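PDB 6QRZ: ribonucleoside-diphosphate reductase from Sulfolobus acidocaldarius DSM 639, which is an R2-like ligand-binding oxidase that carries a manganese/iron cofactor in a ferritin-like helical fold and probably acts as an oxidoreductase. Local coordinates for residues Tyr237-Tyr251 and Val298-Lys311. Numbering follows the deposited sequence.
Sequences YLITRLIVENGESIY and VIERALKMTPEQVK
V244, the last apolar side chain of helix 215-245, sits in the bend of the C-terminal tail that follows helix 281-301. Its CG1 meets the carbonyl oxygens of A302 and M305, the two ends of a type II turn, while CG2 lies 3.7 Å from V310 CG1. P307 packs beside it, its CG 3.4 Å from V244 O.

The other apolar contacts run along the same helix. A302 CB lodges between T240 and I243, 3.6 Å from T240 CG2 and 3.8 Å from I243 CB. I243 holds its CG2 anti to the backbone N, which brings that methyl to L303 CD2; its CD1 reaches I299 instead. I299 CD1 also touches I239 CG2 at 3.5 Å, the two side chains crossing nearly at right angles, and I299 packs on L190 of helix 178-190 as well.

Aromatic rings mark both ends of the contact. On Y251, with CG anti to the backbone N (chi1 173°), L303 CD1 makes a CH-pi contact over the centre of one face, 3.8 Å from the centroid. V310 O lies at the edge of the Y237 ring, in its plane, while V310 CG2 comes obliquely to Y237 CD1 at 3.6 Å. K311 lays its CD against the Y237 hydroxyl.

A single hydrogen bond spans the two segments, from Y251 OH to E300 OE2 (2.7 Å), reaching the oxygen from above the carboxylate plane. R241 NH1 forms a salt bridge with E110 and a longer, weak one with E245; T240 OG1 bonds to T236 O.

This is therefore mainly a hydrophobic seam at one end of the ferritin-like R2 bundle, packing the end of helix 281-301 and its tail over the end of helix 215-245 and the start of helix 247-261, with its one cross-segment hydrogen bond at the Y251 end.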
# COMPACT_ATOMS: atom_id res chain seq x y z
N TYR A 237 3.58 -0.60 18.64
CA TYR A 237 2.45 -1.46 18.95
C TYR A 237 2.71 -2.90 18.52
O TYR A 237 2.33 -3.85 19.23
CB TYR A 237 1.19 -0.93 18.27
CG TYR A 237 0.00 -1.86 18.35
CD1 TYR A 237 -0.77 -1.94 19.50
CD2 TYR A 237 -0.35 -2.65 17.26
CE1 TYR A 237 -1.85 -2.79 19.57
CE2 TYR A 237 -1.44 -3.51 17.33
CZ TYR A 237 -2.18 -3.57 18.48
OH TYR A 237 -3.26 -4.42 18.55
N LEU A 238 3.37 -3.09 17.38
CA LEU A 238 3.63 -4.44 16.89
C LEU A 238 4.64 -5.16 17.78
O LEU A 238 4.44 -6.32 18.15
CB LEU A 238 4.13 -4.39 15.44
CG LEU A 238 3.91 -5.60 14.54
CD1 LEU A 238 4.14 -5.23 13.08
CD2 LEU A 238 4.79 -6.79 14.92
N ILE A 239 5.73 -4.48 18.14
CA ILE A 239 6.76 -5.13 18.95
C ILE A 239 6.27 -5.34 20.37
O ILE A 239 6.54 -6.38 20.98
CB ILE A 239 8.07 -4.32 18.90
CG1 ILE A 239 9.19 -5.07 19.62
CG2 ILE A 239 7.89 -2.93 19.48
CD1 ILE A 239 9.59 -6.36 18.95
N THR A 240 5.51 -4.38 20.92
CA THR A 240 4.94 -4.57 22.25
C THR A 240 3.91 -5.69 22.26
O THR A 240 3.76 -6.39 23.27
CB THR A 240 4.32 -3.28 22.77
OG1 THR A 240 3.35 -2.80 21.83
CG2 THR A 240 5.39 -2.21 22.98
N ARG A 241 3.18 -5.87 21.16
CA ARG A 241 2.24 -6.99 21.07
C ARG A 241 2.97 -8.33 21.10
O ARG A 241 2.42 -9.32 21.59
CB ARG A 241 1.41 -6.87 19.79
CG ARG A 241 0.33 -7.93 19.65
CD ARG A 241 -0.49 -7.73 18.39
NE ARG A 241 0.31 -7.88 17.17
CZ ARG A 241 0.50 -9.03 16.55
NH1 ARG A 241 -0.04 -10.14 17.02
NH2 ARG A 241 1.24 -9.08 15.45
N LEU A 242 4.20 -8.38 20.60
CA LEU A 242 4.98 -9.61 20.66
C LEU A 242 5.61 -9.81 22.03
O LEU A 242 5.82 -10.96 22.44
CB LEU A 242 6.05 -9.61 19.57
CG LEU A 242 5.55 -9.56 18.13
CD1 LEU A 242 6.73 -9.38 17.18
CD2 LEU A 242 4.77 -10.82 17.79
N ILE A 243 5.92 -8.72 22.74
CA ILE A 243 6.47 -8.82 24.09
C ILE A 243 5.38 -9.06 25.13
O ILE A 243 5.70 -9.28 26.31
CB ILE A 243 7.30 -7.55 24.39
CG1 ILE A 243 8.32 -7.32 23.28
CG2 ILE A 243 8.07 -7.67 25.69
CD1 ILE A 243 9.17 -6.09 23.47
N VAL A 244 4.11 -9.05 24.74
CA VAL A 244 3.04 -9.45 25.64
C VAL A 244 2.44 -10.80 25.27
O VAL A 244 1.82 -11.44 26.14
CB VAL A 244 1.92 -8.38 25.71
CG1 VAL A 244 2.49 -7.05 26.18
CG2 VAL A 244 1.24 -8.22 24.36
N GLU A 245 2.61 -11.27 24.04
CA GLU A 245 2.16 -12.60 23.65
C GLU A 245 3.23 -13.66 23.86
O GLU A 245 2.90 -14.81 24.16
CB GLU A 245 1.71 -12.61 22.19
CG GLU A 245 0.44 -11.81 21.92
CD GLU A 245 0.09 -11.75 20.44
OE1 GLU A 245 0.88 -12.25 19.61
OE2 GLU A 245 -0.98 -11.20 20.10
N ASN A 246 4.51 -13.29 23.72
CA ASN A 246 5.65 -14.17 23.98
C ASN A 246 6.75 -13.30 24.61
O ASN A 246 7.78 -13.01 24.01
CB ASN A 246 6.15 -14.86 22.71
CG ASN A 246 5.19 -15.93 22.21
OD1 ASN A 246 4.64 -16.70 23.00
ND2 ASN A 246 4.99 -15.98 20.90
N GLY A 247 6.52 -12.89 25.86
CA GLY A 247 7.36 -11.87 26.46
C GLY A 247 8.80 -12.30 26.68
O GLY A 247 9.73 -11.51 26.47
N GLU A 248 9.01 -13.54 27.11
CA GLU A 248 10.34 -13.96 27.52
C GLU A 248 11.27 -14.21 26.34
O GLU A 248 12.47 -13.96 26.44
CB GLU A 248 10.25 -15.22 28.39
CG GLU A 248 11.53 -15.57 29.12
CD GLU A 248 11.32 -16.62 30.19
OE1 GLU A 248 10.16 -17.02 30.41
OE2 GLU A 248 12.31 -17.04 30.82
N SER A 249 10.74 -14.69 25.21
CA SER A 249 11.58 -15.00 24.06
C SER A 249 11.70 -13.83 23.09
O SER A 249 12.78 -13.61 22.52
CB SER A 249 11.03 -16.23 23.33
OG SER A 249 10.98 -17.35 24.19
N ILE A 250 10.62 -13.08 22.88
CA ILE A 250 10.65 -11.97 21.94
C ILE A 250 11.59 -10.87 22.43
O ILE A 250 12.35 -10.29 21.64
CB ILE A 250 9.23 -11.42 21.71
CG1 ILE A 250 8.39 -12.44 20.95
CG2 ILE A 250 9.28 -10.09 20.98
CD1 ILE A 250 9.03 -12.92 19.68
N TYR A 251 11.56 -10.57 23.73
CA TYR A 251 12.36 -9.48 24.26
C TYR A 251 13.85 -9.72 24.04
O TYR A 251 14.59 -8.79 23.68
CB TYR A 251 12.06 -9.28 25.74
CG TYR A 251 12.96 -8.28 26.42
CD1 TYR A 251 12.75 -6.92 26.27
CD2 TYR A 251 14.03 -8.69 27.20
CE1 TYR A 251 13.57 -5.99 26.88
CE2 TYR A 251 14.86 -7.78 27.81
CZ TYR A 251 14.63 -6.43 27.65
OH TYR A 251 15.45 -5.52 28.27
N VAL A 298 10.69 2.14 25.68
CA VAL A 298 9.39 1.71 25.19
C VAL A 298 9.36 0.22 24.90
O VAL A 298 8.28 -0.38 24.84
CB VAL A 298 8.99 2.53 23.95
CG1 VAL A 298 9.73 2.04 22.71
CG2 VAL A 298 7.48 2.50 23.74
N ILE A 299 10.52 -0.41 24.72
CA ILE A 299 10.57 -1.86 24.56
C ILE A 299 10.39 -2.56 25.89
O ILE A 299 9.52 -3.43 26.05
CB ILE A 299 11.88 -2.28 23.87
CG1 ILE A 299 11.85 -1.90 22.39
CG2 ILE A 299 12.10 -3.78 24.02
CD1 ILE A 299 10.61 -2.37 21.68
N GLU A 300 11.20 -2.19 26.89
CA GLU A 300 11.06 -2.77 28.22
C GLU A 300 9.77 -2.33 28.90
O GLU A 300 9.34 -2.97 29.86
CB GLU A 300 12.27 -2.40 29.08
CG GLU A 300 13.59 -2.86 28.50
CD GLU A 300 14.78 -2.52 29.38
OE1 GLU A 300 14.59 -1.78 30.36
OE2 GLU A 300 15.89 -3.01 29.10
N ARG A 301 9.15 -1.25 28.42
CA ARG A 301 7.84 -0.86 28.94
C ARG A 301 6.80 -1.94 28.69
O ARG A 301 5.88 -2.12 29.49
CB ARG A 301 7.39 0.46 28.31
CG ARG A 301 6.12 1.05 28.90
CD ARG A 301 6.36 1.58 30.30
NE ARG A 301 7.33 2.67 30.30
CZ ARG A 301 7.81 3.24 31.40
NH1 ARG A 301 7.43 2.81 32.60
NH2 ARG A 301 8.69 4.23 31.31
N ALA A 302 6.94 -2.68 27.58
CA ALA A 302 5.99 -3.73 27.25
C ALA A 302 6.08 -4.92 28.20
O ALA A 302 5.12 -5.68 28.31
CB ALA A 302 6.22 -4.21 25.82
N LEU A 303 7.21 -5.10 28.87
CA LEU A 303 7.38 -6.23 29.77
C LEU A 303 6.44 -6.12 30.97
O LEU A 303 6.14 -5.02 31.45
CB LEU A 303 8.83 -6.32 30.25
CG LEU A 303 9.82 -6.86 29.22
CD1 LEU A 303 11.25 -6.67 29.70
CD2 LEU A 303 9.55 -8.33 28.95
N LYS A 304 5.97 -7.27 31.43
CA LYS A 304 5.06 -7.37 32.58
C LYS A 304 3.77 -6.58 32.36
O LYS A 304 3.17 -6.08 33.31
CB LYS A 304 5.75 -6.92 33.87
CG LYS A 304 7.00 -7.71 34.22
CD LYS A 304 7.61 -7.25 35.53
CE LYS A 304 6.63 -7.45 36.68
NZ LYS A 304 7.23 -7.03 37.97
N MET A 305 3.34 -6.47 31.10
CA MET A 305 2.08 -5.83 30.76
C MET A 305 1.08 -6.87 30.29
O MET A 305 1.44 -7.81 29.58
CB MET A 305 2.28 -4.76 29.67
CG MET A 305 2.71 -3.41 30.21
SD MET A 305 2.65 -2.11 28.95
CE MET A 305 3.00 -0.66 29.95
N THR A 306 -0.17 -6.68 30.68
CA THR A 306 -1.22 -7.62 30.30
C THR A 306 -1.55 -7.46 28.82
O THR A 306 -1.64 -6.33 28.32
CB THR A 306 -2.47 -7.39 31.15
OG1 THR A 306 -2.14 -7.51 32.54
CG2 THR A 306 -3.56 -8.39 30.80
N PRO A 307 -1.72 -8.56 28.08
CA PRO A 307 -2.14 -8.45 26.68
C PRO A 307 -3.44 -7.68 26.50
O PRO A 307 -3.68 -7.16 25.40
CB PRO A 307 -2.29 -9.91 26.24
CG PRO A 307 -1.35 -10.66 27.12
CD PRO A 307 -1.39 -9.95 28.45
N GLU A 308 -4.29 -7.60 27.53
CA GLU A 308 -5.50 -6.81 27.44
C GLU A 308 -5.21 -5.32 27.40
O GLU A 308 -6.03 -4.55 26.89
CB GLU A 308 -6.41 -7.14 28.63
CG GLU A 308 -7.83 -6.56 28.54
CD GLU A 308 -7.94 -5.18 29.15
OE1 GLU A 308 -7.08 -4.81 29.98
OE2 GLU A 308 -8.89 -4.45 28.79
N GLN A 309 -4.05 -4.89 27.89
CA GLN A 309 -3.73 -3.47 27.97
C GLN A 309 -3.26 -2.89 26.64
O GLN A 309 -3.26 -1.67 26.48
CB GLN A 309 -2.66 -3.24 29.04
CG GLN A 309 -2.54 -1.80 29.51
CD GLN A 309 -1.53 -1.64 30.63
OE1 GLN A 309 -0.93 -2.62 31.08
NE2 GLN A 309 -1.33 -0.41 31.08
N VAL A 310 -2.88 -3.73 25.68
CA VAL A 310 -2.37 -3.23 24.41
C VAL A 310 -3.12 -3.85 23.23
O VAL A 310 -3.39 -3.18 22.23
CB VAL A 310 -0.85 -3.47 24.29
CG1 VAL A 310 -0.52 -4.95 24.44
CG2 VAL A 310 -0.31 -2.92 22.98
N LYS A 311 -3.49 -5.12 23.36
CA LYS A 311 -4.11 -5.86 22.27
C LYS A 311 -5.61 -5.99 22.53
O LYS A 311 -6.02 -6.61 23.51
CB LYS A 311 -3.48 -7.25 22.11
CG LYS A 311 -4.19 -8.14 21.10
CD LYS A 311 -4.23 -7.51 19.72
CE LYS A 311 -4.98 -8.39 18.73
NZ LYS A 311 -6.39 -8.63 19.13